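Local coordinates for R.Ecl18kI (Enterobacter cloacae, PDB 2GB7), which acts as a type II restriction endonuclease, recognising double-stranded 5'-CCNGG-3' and cleaving before the first C, at residues F[27-32]-F[287-292]; F[35-40]-F[54-59]; F[47-52]-F[247-252]; F[135-140]-F[254-259]. The protein carries 1 engineered substitution. All coordinates share one frame; numbering follows the deposited sequence.

Contact 1: F[27-32]-F[287-292]; sequences LVYKTF and SDFPYV
The ring of Y29 is held at its hydroxyl and over one face by the turn F289-V292. OH accepts from the backbone N of Y291, 2.9 Å away with an N-H...O angle of 167°, a nearly straight bond. Over the face stands the edge of F289: its CD1 is 3.4 Å from Y29 CG, the ring planes are 61° apart, and F289 CB adds a CH-pi contact 4.0 Å from the Y29 ring centroid. CG of Y29 is anti to the backbone N (chi1 -176°), which carries the ring out from helix 24-34 into this turn. Toward the interior, buried F32 points its edge at the face of Y291, CE2 to CE2 at 3.7 Å, and is backed by Y52 and L130. The solvent side is thinner. There exposed P290 meets Y29 mainly through CD, 3.3 Å from Y29 OH. The whole is a tyrosine from one helix bonded to an N-H in the first turn of another, helix 290-302 with F289 as N-cap residue, and T-shaped aromatic pairs alongside.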
loop_
_atom_site.group_PDB
_atom_site.type_symbol
_atom_site.label_atom_id
_atom_site.label_comp_id
_atom_site.label_asym_id
_atom_site.label_seq_id
_atom_site.Cartn_x
_atom_site.Cartn_y
_atom_site.Cartn_z
ATOM N N LEU F 27 21.843 3.587 -8.197
ATOM C CA LEU F 27 22.298 2.235 -7.811
ATOM C C LEU F 27 22.059 1.272 -8.952
ATOM O O LEU F 27 22.912 0.456 -9.287
ATOM C CB LEU F 27 21.594 1.735 -6.535
ATOM C CG LEU F 27 21.829 0.270 -6.125
ATOM C CD1 LEU F 27 23.306 0.009 -5.892
ATOM C CD2 LEU F 27 21.022 -0.137 -4.864
ATOM N N VAL F 28 20.890 1.395 -9.572
ATOM C CA VAL F 28 20.569 0.543 -10.709
ATOM C C VAL F 28 21.555 0.817 -11.839
ATOM O O VAL F 28 22.056 -0.110 -12.464
ATOM C CB VAL F 28 19.097 0.748 -11.191
ATOM C CG1 VAL F 28 18.890 0.078 -12.552
ATOM C CG2 VAL F 28 18.083 0.199 -10.188
ATOM N N TYR F 29 21.827 2.088 -12.105
ATOM C CA TYR F 29 22.758 2.439 -13.191
ATOM C C TYR F 29 24.172 1.925 -12.896
ATOM O O TYR F 29 24.819 1.356 -13.776
ATOM C CB TYR F 29 22.761 3.948 -13.436
ATOM C CG TYR F 29 23.627 4.369 -14.609
ATOM C CD1 TYR F 29 23.089 4.475 -15.880
ATOM C CD2 TYR F 29 24.976 4.659 -14.443
ATOM C CE1 TYR F 29 23.893 4.851 -16.968
ATOM C CE2 TYR F 29 25.784 5.050 -15.504
ATOM C CZ TYR F 29 25.241 5.150 -16.764
ATOM O OH TYR F 29 26.053 5.525 -17.815
ATOM N N LYS F 30 24.637 2.081 -11.656
ATOM C CA LYS F 30 25.939 1.526 -11.258
ATOM C C LYS F 30 26.009 0.012 -11.508
ATOM O O LYS F 30 27.014 -0.509 -12.062
ATOM C CB LYS F 30 26.203 1.845 -9.776
ATOM C CG LYS F 30 27.598 1.439 -9.328
ATOM C CD LYS F 30 27.740 1.717 -7.827
ATOM C CE LYS F 30 29.067 1.248 -7.280
ATOM N NZ LYS F 30 29.131 1.558 -5.811
ATOM N N THR F 31 24.932 -0.673 -11.124
ATOM C CA THR F 31 24.838 -2.126 -11.205
ATOM C C THR F 31 24.777 -2.550 -12.668
ATOM O O THR F 31 25.476 -3.466 -13.081
ATOM C CB THR F 31 23.628 -2.623 -10.396
ATOM O OG1 THR F 31 23.821 -2.242 -9.031
ATOM C CG2 THR F 31 23.509 -4.134 -10.459
ATOM N N PHE F 32 23.946 -1.860 -13.441
ATOM C CA PHE F 32 23.875 -2.053 -14.905
ATOM C C PHE F 32 25.252 -2.047 -15.567
ATOM O O PHE F 32 25.586 -2.950 -16.328
ATOM C CB PHE F 32 22.999 -0.962 -15.498
ATOM C CG PHE F 32 22.691 -1.130 -16.989
ATOM C CD1 PHE F 32 21.613 -1.912 -17.390
ATOM C CD2 PHE F 32 23.399 -0.409 -17.952
ATOM C CE1 PHE F 32 21.232 -2.000 -18.769
ATOM C CE2 PHE F 32 23.067 -0.515 -19.327
ATOM C CZ PHE F 32 21.979 -1.310 -19.726
ATOM N N SER F 287 21.270 13.610 -16.913
ATOM C CA SER F 287 22.493 14.303 -17.291
ATOM C C SER F 287 23.760 13.572 -16.858
ATOM O O SER F 287 24.782 13.647 -17.529
ATOM C CB SER F 287 22.484 15.693 -16.663
ATOM O OG SER F 287 23.328 16.561 -17.380
ATOM N N ASP F 288 23.671 12.873 -15.731
ATOM C CA ASP F 288 24.829 12.291 -15.054
ATOM C C ASP F 288 25.147 10.881 -15.520
ATOM O O ASP F 288 26.114 10.279 -15.057
ATOM C CB ASP F 288 24.591 12.285 -13.527
ATOM C CG ASP F 288 24.752 13.658 -12.901
ATOM O OD1 ASP F 288 23.955 14.575 -13.210
ATOM O OD2 ASP F 288 25.681 13.827 -12.081
ATOM N N PHE F 289 24.345 10.388 -16.470
ATOM C CA PHE F 289 24.321 8.987 -16.841
ATOM C C PHE F 289 24.559 8.840 -18.344
ATOM O O PHE F 289 23.602 8.829 -19.123
ATOM C CB PHE F 289 22.991 8.388 -16.398
ATOM C CG PHE F 289 22.762 8.511 -14.906
ATOM C CD1 PHE F 289 23.473 7.712 -14.031
ATOM C CD2 PHE F 289 21.886 9.458 -14.393
ATOM C CE1 PHE F 289 23.312 7.822 -12.649
ATOM C CE2 PHE F 289 21.713 9.584 -13.020
ATOM C CZ PHE F 289 22.430 8.753 -12.143
ATOM N N PRO F 290 25.843 8.765 -18.741
ATOM C CA PRO F 290 26.296 8.740 -20.130
ATOM C C PRO F 290 25.516 7.755 -20.966
ATOM O O PRO F 290 25.139 8.070 -22.110
ATOM C CB PRO F 290 27.759 8.289 -20.004
ATOM C CG PRO F 290 28.185 8.856 -18.726
ATOM C CD PRO F 290 26.989 8.723 -17.810
ATOM N N TYR F 291 25.287 6.557 -20.440
ATOM C CA TYR F 291 24.610 5.531 -21.269
ATOM C C TYR F 291 23.213 5.985 -21.657
ATOM O O TYR F 291 22.759 5.738 -22.769
ATOM C CB TYR F 291 24.542 4.180 -20.555
ATOM C CG TYR F 291 23.853 3.061 -21.342
ATOM C CD1 TYR F 291 24.597 2.196 -22.155
ATOM C CD2 TYR F 291 22.468 2.851 -21.256
ATOM C CE1 TYR F 291 23.979 1.146 -22.841
ATOM C CE2 TYR F 291 21.843 1.821 -21.969
ATOM C CZ TYR F 291 22.618 0.971 -22.752
ATOM O OH TYR F 291 22.013 -0.046 -23.446
ATOM N N VAL F 292 22.532 6.629 -20.718
ATOM C CA VAL F 292 21.170 7.048 -20.947
ATOM C C VAL F 292 21.132 8.282 -21.846
ATOM O O VAL F 292 20.300 8.383 -22.758
ATOM C CB VAL F 292 20.462 7.327 -19.613
ATOM C CG1 VAL F 292 19.052 7.821 -19.871
ATOM C CG2 VAL F 292 20.418 6.043 -18.769
#

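Contact 2: F[35-40]-F[54-59]; sequences LGYDQK and IAMRKN. With nucleotides of chain B.
The ring of Y37 meets M56 obliquely, neither squarely over a face nor at an edge: SD is 3.7 Å from Y37 CD2 and 4.8 Å from the ring centroid, a Met-aromatic contact. The phenol OH reaches past the sulfur to A55 CB at 3.4 Å. M56 can lie alongside the ring because its chain folds back on itself, bent at chi2 (-70°) and again at chi3. The amide of N59 is the second flat group. Both methyls of L35 rest against it, with CD1 3.7 Å from ND2. A hydrogen bond from ND2 to A55 O, 2.9 Å long, 164° at the hydrogen and close to the amide plane, fixes the amide's rotation, while N59 N reaches the same oxygen from its opposite face. Farther round helix 49-77, one face of the R57 guanidinium lies over the base of DT5 of chain B, CZ to C4 3.9 Å. The 35-40 loop, opened by a Schellman motif at G36, thus packs behind a helix whose arginine stacks on a DNA base, consistent with a role for R57 in this nucleotide-flipping enzyme's hold on an extruded base.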
loop_
_atom_site.group_PDB
_atom_site.type_symbol
_atom_site.label_atom_id
_atom_site.label_comp_id
_atom_site.label_asym_id
_atom_site.label_seq_id
_atom_site.Cartn_x
_atom_site.Cartn_y
_atom_site.Cartn_z
ATOM N N LEU F 35 27.773 -4.916 -14.136
ATOM C CA LEU F 35 27.515 -6.239 -14.696
ATOM C C LEU F 35 27.754 -6.347 -16.207
ATOM O O LEU F 35 27.549 -7.419 -16.793
ATOM C CB LEU F 35 26.096 -6.684 -14.339
ATOM C CG LEU F 35 25.775 -6.882 -12.850
ATOM C CD1 LEU F 35 24.274 -7.121 -12.686
ATOM C CD2 LEU F 35 26.575 -8.023 -12.208
ATOM N N GLY F 36 28.158 -5.237 -16.831
ATOM C CA GLY F 36 28.512 -5.196 -18.261
ATOM C C GLY F 36 27.352 -5.008 -19.219
ATOM O O GLY F 36 27.544 -5.078 -20.437
ATOM N N TYR F 37 26.163 -4.719 -18.689
ATOM C CA TYR F 37 24.982 -4.621 -19.558
ATOM C C TYR F 37 25.034 -3.434 -20.480
ATOM O O TYR F 37 24.327 -3.398 -21.492
ATOM C CB TYR F 37 23.686 -4.589 -18.739
ATOM C CG TYR F 37 23.423 -5.893 -18.051
ATOM C CD1 TYR F 37 23.297 -7.064 -18.785
ATOM C CD2 TYR F 37 23.252 -5.955 -16.666
ATOM C CE1 TYR F 37 23.061 -8.274 -18.160
ATOM C CE2 TYR F 37 22.980 -7.155 -16.045
ATOM C CZ TYR F 37 22.896 -8.307 -16.793
ATOM O OH TYR F 37 22.649 -9.506 -16.172
ATOM N N ASP F 38 25.863 -2.459 -20.124
ATOM C CA ASP F 38 26.034 -1.267 -20.933
ATOM C C ASP F 38 26.811 -1.537 -22.214
ATOM O O ASP F 38 27.039 -0.625 -22.990
ATOM C CB ASP F 38 26.668 -0.127 -20.131
ATOM C CG ASP F 38 28.105 -0.432 -19.676
ATOM O OD1 ASP F 38 28.457 -1.601 -19.405
ATOM O OD2 ASP F 38 28.883 0.537 -19.600
ATOM N N GLN F 39 27.247 -2.780 -22.404
ATOM C CA GLN F 39 27.971 -3.138 -23.618
ATOM C C GLN F 39 27.250 -4.164 -24.486
ATOM O O GLN F 39 27.728 -4.531 -25.567
ATOM C CB GLN F 39 29.391 -3.591 -23.272
ATOM C CG GLN F 39 30.324 -2.424 -22.913
ATOM C CD GLN F 39 30.251 -1.283 -23.946
ATOM O OE1 GLN F 39 29.854 -0.159 -23.621
ATOM N NE2 GLN F 39 30.623 -1.577 -25.186
ATOM N N LYS F 40 26.087 -4.601 -24.018
ATOM C CA LYS F 40 25.281 -5.600 -24.724
ATOM C C LYS F 40 24.459 -4.949 -25.802
ATOM O O LYS F 40 23.984 -3.817 -25.640
ATOM C CB LYS F 40 24.344 -6.320 -23.746
ATOM C CG LYS F 40 25.086 -7.108 -22.625
ATOM C CD LYS F 40 25.834 -8.287 -23.254
ATOM C CE LYS F 40 26.231 -9.318 -22.230
ATOM N NZ LYS F 40 25.013 -9.838 -21.557
ATOM N N ILE F 54 16.241 -10.373 -13.134
ATOM C CA ILE F 54 16.588 -11.097 -11.903
ATOM C C ILE F 54 18.030 -10.815 -11.470
ATOM O O ILE F 54 18.279 -10.603 -10.276
ATOM C CB ILE F 54 16.352 -12.635 -12.056
ATOM C CG1 ILE F 54 14.866 -12.936 -12.303
ATOM C CG2 ILE F 54 16.864 -13.446 -10.814
ATOM C CD1 ILE F 54 13.965 -12.603 -11.118
ATOM N N ALA F 55 18.957 -10.795 -12.430
ATOM C CA ALA F 55 20.368 -10.511 -12.124
ATOM C C ALA F 55 20.498 -9.088 -11.600
ATOM O O ALA F 55 21.200 -8.857 -10.620
ATOM C CB ALA F 55 21.257 -10.728 -13.358
ATOM N N MET F 56 19.784 -8.141 -12.209
ATOM C CA MET F 56 19.815 -6.763 -11.704
ATOM C C MET F 56 19.321 -6.663 -10.260
ATOM O O MET F 56 19.969 -6.023 -9.393
ATOM C CB MET F 56 19.047 -5.824 -12.641
ATOM C CG MET F 56 19.750 -5.568 -13.986
ATOM S SD MET F 56 21.246 -4.564 -13.850
ATOM C CE MET F 56 20.598 -3.028 -13.149
ATOM N N ARG F 57 18.168 -7.276 -10.001
ATOM C CA ARG F 57 17.552 -7.284 -8.672
ATOM C C ARG F 57 18.506 -7.863 -7.641
ATOM O O ARG F 57 18.766 -7.237 -6.622
ATOM C CB ARG F 57 16.276 -8.103 -8.696
ATOM C CG ARG F 57 15.095 -7.397 -9.369
ATOM C CD ARG F 57 14.304 -6.681 -8.305
ATOM N NE ARG F 57 13.701 -7.622 -7.352
ATOM C CZ ARG F 57 12.846 -7.292 -6.386
ATOM N NH1 ARG F 57 12.499 -6.029 -6.174
ATOM N NH2 ARG F 57 12.341 -8.240 -5.618
ATOM N N LYS F 58 19.059 -9.039 -7.930
ATOM C CA LYS F 58 19.991 -9.706 -6.998
ATOM C C LYS F 58 21.204 -8.863 -6.679
ATOM O O LYS F 58 21.619 -8.762 -5.516
ATOM C CB LYS F 58 20.477 -11.022 -7.612
ATOM C CG LYS F 58 19.502 -12.179 -7.442
ATOM C CD LYS F 58 19.920 -13.388 -8.259
ATOM C CE LYS F 58 21.386 -13.733 -8.031
ATOM N NZ LYS F 58 21.903 -14.457 -9.228
ATOM N N ASN F 59 21.817 -8.307 -7.719
ATOM C CA ASN F 59 23.001 -7.491 -7.536
ATOM C C ASN F 59 22.746 -6.143 -6.867
ATOM O O ASN F 59 23.519 -5.727 -5.983
ATOM C CB ASN F 59 23.805 -7.407 -8.821
ATOM C CG ASN F 59 24.513 -8.711 -9.116
ATOM O OD1 ASN F 59 25.599 -8.963 -8.584
ATOM N ND2 ASN F 59 23.887 -9.582 -9.919
ATOM P P DT B 5 7.598 -5.121 -1.701
ATOM O OP1 DT B 5 7.141 -5.745 -2.966
ATOM O OP2 DT B 5 7.691 -5.944 -0.470
ATOM O "O5'" DT B 5 9.015 -4.443 -1.973
ATOM C "C5'" DT B 5 9.767 -3.835 -0.918
ATOM C "C4'" DT B 5 10.504 -4.895 -0.134
ATOM O "O4'" DT B 5 11.298 -5.727 -1.016
ATOM C "C3'" DT B 5 11.459 -4.394 0.955
ATOM O "O3'" DT B 5 11.268 -5.189 2.130
ATOM C "C2'" DT B 5 12.835 -4.695 0.375
ATOM C "C1'" DT B 5 12.543 -5.971 -0.390
ATOM N N1 DT B 5 13.509 -6.386 -1.427
ATOM C C2 DT B 5 13.864 -7.717 -1.456
ATOM O O2 DT B 5 13.443 -8.534 -0.652
ATOM N N3 DT B 5 14.738 -8.054 -2.456
ATOM C C4 DT B 5 15.287 -7.211 -3.403
ATOM O O4 DT B 5 16.050 -7.662 -4.253
ATOM C C5 DT B 5 14.886 -5.824 -3.300
ATOM C C7 DT B 5 15.443 -4.832 -4.271
ATOM C C6 DT B 5 14.026 -5.487 -2.330
#

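Contact 3: F[47-52]-F[247-252]; sequences NNPSEY and TFEDML
Two carboxylates, E51 and E249, approach each other unusually closely, OE1 of E51 lying 3.3 Å from OE2 of E249 with their planes 90° apart. No hydrogen bond joins these two oxygens; a water lies between the groups, 2.8 Å from E51 OE2 and 2.6 Å from E249 OE2, and may ease the repulsion. The proximity would be expected to raise the proton affinity of one of the pair, an effect that bonds to E249 should oppose. Those bonds come from S50: its backbone N gives a 3.0 Å bond (162°) to E249 OE2 from above the carboxylate plane, and its OG donates to the syn lone pair of E249 OE1 at 2.7 Å. A bend at chi2 (73°) turns the carboxylate of E249 toward S50. N48, the N-cap residue of helix 49-77, makes no capping bond; its ND2 bonds Y44 O. The S50 N-H in that first turn is met by E249, from another helix. Beside the polar cluster, P49 CB packs on F248 CB at 3.8 Å. Helix 248-259 starts with a capping box between T247 and D250. Around this meeting of two helix starts, L131 and L128 of helix 102-134 back P49 and F248, V229 of strand 226-230 meets F248, and V232 at the start of helix 232-238 bonds S50 OG through its backbone N.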
loop_
_atom_site.group_PDB
_atom_site.type_symbol
_atom_site.label_atom_id
_atom_site.label_comp_id
_atom_site.label_asym_id
_atom_site.label_seq_id
_atom_site.Cartn_x
_atom_site.Cartn_y
_atom_site.Cartn_z
ATOM N N ASN F 47 16.081 -10.771 -26.076
ATOM C CA ASN F 47 16.019 -12.209 -25.912
ATOM C C ASN F 47 16.082 -12.663 -24.487
ATOM O O ASN F 47 15.551 -13.730 -24.180
ATOM C CB ASN F 47 17.123 -12.921 -26.708
ATOM C CG ASN F 47 16.952 -12.782 -28.199
ATOM O OD1 ASN F 47 15.833 -12.688 -28.720
ATOM N ND2 ASN F 47 18.068 -12.771 -28.904
ATOM N N ASN F 48 16.696 -11.857 -23.610
ATOM C CA ASN F 48 17.029 -12.301 -22.249
ATOM C C ASN F 48 16.461 -11.375 -21.173
ATOM O O ASN F 48 17.102 -11.200 -20.131
ATOM C CB ASN F 48 18.552 -12.323 -21.992
ATOM C CG ASN F 48 19.301 -13.284 -22.895
ATOM O OD1 ASN F 48 19.628 -14.400 -22.487
ATOM N ND2 ASN F 48 19.547 -12.871 -24.132
ATOM N N PRO F 49 15.264 -10.834 -21.365
ATOM C CA PRO F 49 14.815 -9.875 -20.326
ATOM C C PRO F 49 14.633 -10.401 -18.918
ATOM O O PRO F 49 14.980 -9.737 -17.921
ATOM C CB PRO F 49 13.528 -9.296 -20.920
ATOM C CG PRO F 49 13.022 -10.348 -21.850
ATOM C CD PRO F 49 14.249 -11.030 -22.404
ATOM N N SER F 50 14.062 -11.599 -18.804
ATOM C CA SER F 50 13.811 -12.130 -17.456
ATOM C C SER F 50 15.093 -12.334 -16.684
ATOM O O SER F 50 15.186 -12.024 -15.499
ATOM C CB SER F 50 13.006 -13.425 -17.460
ATOM O OG SER F 50 11.700 -13.223 -17.967
ATOM N N GLU F 51 16.082 -12.882 -17.384
ATOM C CA GLU F 51 17.380 -13.105 -16.779
ATOM C C GLU F 51 18.033 -11.812 -16.348
ATOM O O GLU F 51 18.599 -11.747 -15.257
ATOM C CB GLU F 51 18.285 -13.855 -17.757
ATOM C CG GLU F 51 17.824 -15.289 -18.031
ATOM C CD GLU F 51 16.668 -15.366 -19.024
ATOM O OE1 GLU F 51 16.250 -14.315 -19.570
ATOM O OE2 GLU F 51 16.182 -16.490 -19.291
ATOM N N TYR F 52 17.965 -10.804 -17.210
ATOM C CA TYR F 52 18.530 -9.506 -16.929
ATOM C C TYR F 52 17.867 -8.909 -15.671
ATOM O O TYR F 52 18.548 -8.445 -14.745
ATOM C CB TYR F 52 18.406 -8.596 -18.153
ATOM C CG TYR F 52 18.360 -7.146 -17.807
ATOM C CD1 TYR F 52 19.533 -6.391 -17.652
ATOM C CD2 TYR F 52 17.135 -6.521 -17.595
ATOM C CE1 TYR F 52 19.471 -5.046 -17.301
ATOM C CE2 TYR F 52 17.066 -5.197 -17.226
ATOM C CZ TYR F 52 18.226 -4.469 -17.116
ATOM O OH TYR F 52 18.153 -3.159 -16.724
ATOM N N THR F 247 5.234 -13.332 -20.317
ATOM C CA THR F 247 6.588 -13.165 -19.802
ATOM C C THR F 247 7.170 -11.853 -20.300
ATOM O O THR F 247 6.689 -11.308 -21.277
ATOM C CB THR F 247 7.507 -14.280 -20.301
ATOM O OG1 THR F 247 7.563 -14.222 -21.737
ATOM C CG2 THR F 247 6.981 -15.611 -19.826
ATOM N N PHE F 248 8.233 -11.356 -19.655
ATOM C CA PHE F 248 8.944 -10.196 -20.197
ATOM C C PHE F 248 9.403 -10.431 -21.629
ATOM O O PHE F 248 9.458 -9.506 -22.415
ATOM C CB PHE F 248 10.121 -9.830 -19.322
ATOM C CG PHE F 248 9.690 -9.282 -18.001
ATOM C CD1 PHE F 248 9.129 -8.024 -17.933
ATOM C CD2 PHE F 248 9.782 -10.043 -16.848
ATOM C CE1 PHE F 248 8.713 -7.508 -16.660
ATOM C CE2 PHE F 248 9.357 -9.553 -15.620
ATOM C CZ PHE F 248 8.817 -8.296 -15.538
ATOM N N GLU F 249 9.716 -11.676 -21.946
ATOM C CA GLU F 249 10.098 -12.006 -23.317
ATOM C C GLU F 249 8.999 -11.695 -24.344
ATOM O O GLU F 249 9.273 -11.146 -25.421
ATOM C CB GLU F 249 10.515 -13.469 -23.353
ATOM C CG GLU F 249 11.927 -13.721 -22.823
ATOM C CD GLU F 249 12.104 -13.603 -21.297
ATOM O OE1 GLU F 249 11.110 -13.485 -20.540
ATOM O OE2 GLU F 249 13.282 -13.684 -20.859
ATOM N N ASP F 250 7.764 -12.061 -23.995
ATOM C CA ASP F 250 6.581 -11.817 -24.801
ATOM C C ASP F 250 6.418 -10.312 -24.978
ATOM O O ASP F 250 6.239 -9.813 -26.115
ATOM C CB ASP F 250 5.336 -12.376 -24.107
ATOM C CG ASP F 250 5.329 -13.878 -23.970
ATOM O OD1 ASP F 250 5.938 -14.591 -24.819
ATOM O OD2 ASP F 250 4.628 -14.373 -23.040
ATOM N N MET F 251 6.488 -9.592 -23.861
ATOM C CA MET F 251 6.335 -8.144 -23.858
ATOM C C MET F 251 7.355 -7.461 -24.746
ATOM O O MET F 251 7.006 -6.573 -25.519
ATOM C CB MET F 251 6.414 -7.565 -22.440
ATOM C CG MET F 251 6.032 -6.090 -22.442
ATOM S SD MET F 251 6.128 -5.419 -20.764
ATOM C CE MET F 251 7.883 -5.237 -20.603
ATOM N N LEU F 252 8.623 -7.854 -24.634
ATOM C CA LEU F 252 9.680 -7.235 -25.441
ATOM C C LEU F 252 9.497 -7.485 -26.934
ATOM O O LEU F 252 9.744 -6.608 -27.765
ATOM C CB LEU F 252 11.056 -7.695 -24.983
ATOM C CG LEU F 252 11.711 -6.791 -23.942
ATOM C CD1 LEU F 252 12.164 -5.469 -24.585
ATOM C CD2 LEU F 252 10.795 -6.461 -22.707
HETATM O O HOH W 1 14.636 -15.761 -21.509
#

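Contact 4: F[135-140]-F[254-259]; sequences AGIPVD and SAMELS
I137 is turned with CG1 anti to its carbonyl carbon (chi1 -66°), and an extended chi2 of 170° then carries CD1 onto helix 248-259, 3.7 Å from A255 CB. The same first torsion points the other branch at the last turn of that helix, where CG2 lies 4.2 Å from S259 CB. P138 joins it there, its CD 4.0 Å from the same S259 CB. Flanking the long branch, M256 brings SD to 4.3 Å from I137 CG1. S259 meets these neighbours through CB, while its hydroxyl bonds within the helix: OG, placed between backbone N and carbonyl carbon (chi1 82°), donates to M256 O at 2.7 Å. M132 and M163 pack on I137 as well, extending the apolar surroundings. The polar backbone of the loop is served from helix 290-302, where Y295 OH bonds I137 O and V139 N. The chemistry implies that segments 135-140 and 254-259 are held together by apolar packing and burial, with no hydrogen bond between them.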
loop_
_atom_site.group_PDB
_atom_site.type_symbol
_atom_site.label_atom_id
_atom_site.label_comp_id
_atom_site.label_asym_id
_atom_site.label_seq_id
_atom_site.Cartn_x
_atom_site.Cartn_y
_atom_site.Cartn_z
ATOM N N ALA F 135 17.315 -2.429 -25.260
ATOM C CA ALA F 135 16.627 -3.038 -26.412
ATOM C C ALA F 135 16.543 -2.087 -27.620
ATOM O O ALA F 135 16.184 -2.497 -28.726
ATOM C CB ALA F 135 15.251 -3.488 -25.989
ATOM N N GLY F 136 16.903 -0.826 -27.379
ATOM C CA GLY F 136 16.875 0.271 -28.348
ATOM C C GLY F 136 15.476 0.764 -28.679
ATOM O O GLY F 136 15.259 1.387 -29.734
ATOM N N ILE F 137 14.532 0.425 -27.812
ATOM C CA ILE F 137 13.127 0.734 -28.060
ATOM C C ILE F 137 12.887 2.155 -27.558
ATOM O O ILE F 137 13.290 2.472 -26.467
ATOM C CB ILE F 137 12.224 -0.309 -27.376
ATOM C CG1 ILE F 137 12.424 -1.678 -28.042
ATOM C CG2 ILE F 137 10.733 0.094 -27.434
ATOM C CD1 ILE F 137 11.769 -2.849 -27.319
ATOM N N PRO F 138 12.231 3.009 -28.384
ATOM C CA PRO F 138 11.962 4.393 -27.946
ATOM C C PRO F 138 10.915 4.425 -26.870
ATOM O O PRO F 138 9.820 3.929 -27.090
ATOM C CB PRO F 138 11.410 5.061 -29.205
ATOM C CG PRO F 138 10.842 3.934 -30.048
ATOM C CD PRO F 138 11.727 2.728 -29.733
ATOM N N VAL F 139 11.273 5.001 -25.724
ATOM C CA VAL F 139 10.342 5.219 -24.631
ATOM C C VAL F 139 10.571 6.577 -23.995
ATOM O O VAL F 139 11.705 7.104 -23.943
ATOM C CB VAL F 139 10.416 4.145 -23.520
ATOM C CG1 VAL F 139 10.028 2.770 -24.055
ATOM C CG2 VAL F 139 11.835 4.133 -22.845
ATOM N N ASP F 140 9.470 7.155 -23.547
ATOM C CA ASP F 140 9.525 8.247 -22.616
ATOM C C ASP F 140 9.296 7.683 -21.239
ATOM O O ASP F 140 8.478 6.777 -21.043
ATOM C CB ASP F 140 8.477 9.318 -22.917
ATOM C CG ASP F 140 8.875 10.216 -24.080
ATOM O OD1 ASP F 140 9.991 10.054 -24.625
ATOM O OD2 ASP F 140 8.053 11.069 -24.491
ATOM N N SER F 254 6.619 -7.892 -28.405
ATOM C CA SER F 254 5.530 -6.992 -28.810
ATOM C C SER F 254 6.032 -5.550 -28.927
ATOM O O SER F 254 5.711 -4.851 -29.890
ATOM C CB SER F 254 4.388 -7.097 -27.794
ATOM O OG SER F 254 3.817 -8.396 -27.902
ATOM N N ALA F 255 6.875 -5.120 -27.986
ATOM C CA ALA F 255 7.378 -3.743 -28.022
ATOM C C ALA F 255 8.234 -3.522 -29.240
ATOM O O ALA F 255 8.145 -2.486 -29.895
ATOM C CB ALA F 255 8.183 -3.411 -26.746
ATOM N N MET F 256 9.038 -4.525 -29.569
ATOM C CA MET F 256 9.961 -4.415 -30.681
ATOM C C MET F 256 9.159 -4.353 -31.966
ATOM O O MET F 256 9.437 -3.519 -32.837
ATOM C CB MET F 256 10.902 -5.609 -30.704
ATOM C CG MET F 256 11.981 -5.495 -31.760
ATOM S SD MET F 256 13.028 -4.034 -31.604
ATOM C CE MET F 256 13.805 -4.014 -33.230
ATOM N N GLU F 257 8.121 -5.179 -32.055
ATOM C CA GLU F 257 7.294 -5.178 -33.276
ATOM C C GLU F 257 6.592 -3.847 -33.466
ATOM O O GLU F 257 6.554 -3.344 -34.592
ATOM C CB GLU F 257 6.280 -6.318 -33.283
ATOM C CG GLU F 257 6.925 -7.676 -33.333
ATOM C CD GLU F 257 5.983 -8.812 -32.950
ATOM O OE1 GLU F 257 4.884 -8.551 -32.388
ATOM O OE2 GLU F 257 6.362 -9.973 -33.207
ATOM N N LEU F 258 6.058 -3.272 -32.382
ATOM C CA LEU F 258 5.378 -1.968 -32.479
ATOM C C LEU F 258 6.374 -0.856 -32.759
ATOM O O LEU F 258 6.081 0.052 -33.526
ATOM C CB LEU F 258 4.586 -1.632 -31.208
ATOM C CG LEU F 258 3.299 -2.412 -30.985
ATOM C CD1 LEU F 258 2.805 -2.218 -29.554
ATOM C CD2 LEU F 258 2.201 -2.047 -31.996
ATOM N N SER F 259 7.562 -0.947 -32.166
ATOM C CA SER F 259 8.601 0.060 -32.348
ATOM C C SER F 259 9.022 0.225 -33.810
ATOM O O SER F 259 9.333 1.334 -34.247
ATOM C CB SER F 259 9.819 -0.268 -31.483
ATOM O OG SER F 259 10.639 -1.233 -32.112
#

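Overall arrangement
Contacts 2, 3 and 4 all lie, along the chain, inside the long loop closed by contact 1. Contacts 1 and 2 are neighbours, centres about 12 Å apart, linked by a probable hydrogen bond between F32 O and Y37 N (3.0 Å) and by packing of V28 O on M56 CE. Contacts 2 and 3 share helix 49-77 (centres about 13 Å apart), with Y37 CD2 3.9 Å from Y52 CD1. Contacts 1 and 3 touch too, F32 CD1 lying 3.7 Å from Y52 OH. Contact 4 joins through contact 3: they share helix 248-259, and L252 CD1 is 3.8 Å from I137 CD1. Contact 2 meets DNA directly through R57; the nearest atoms of contacts 1, 3 and 4 lie about 7, 11 and 13 Å from it.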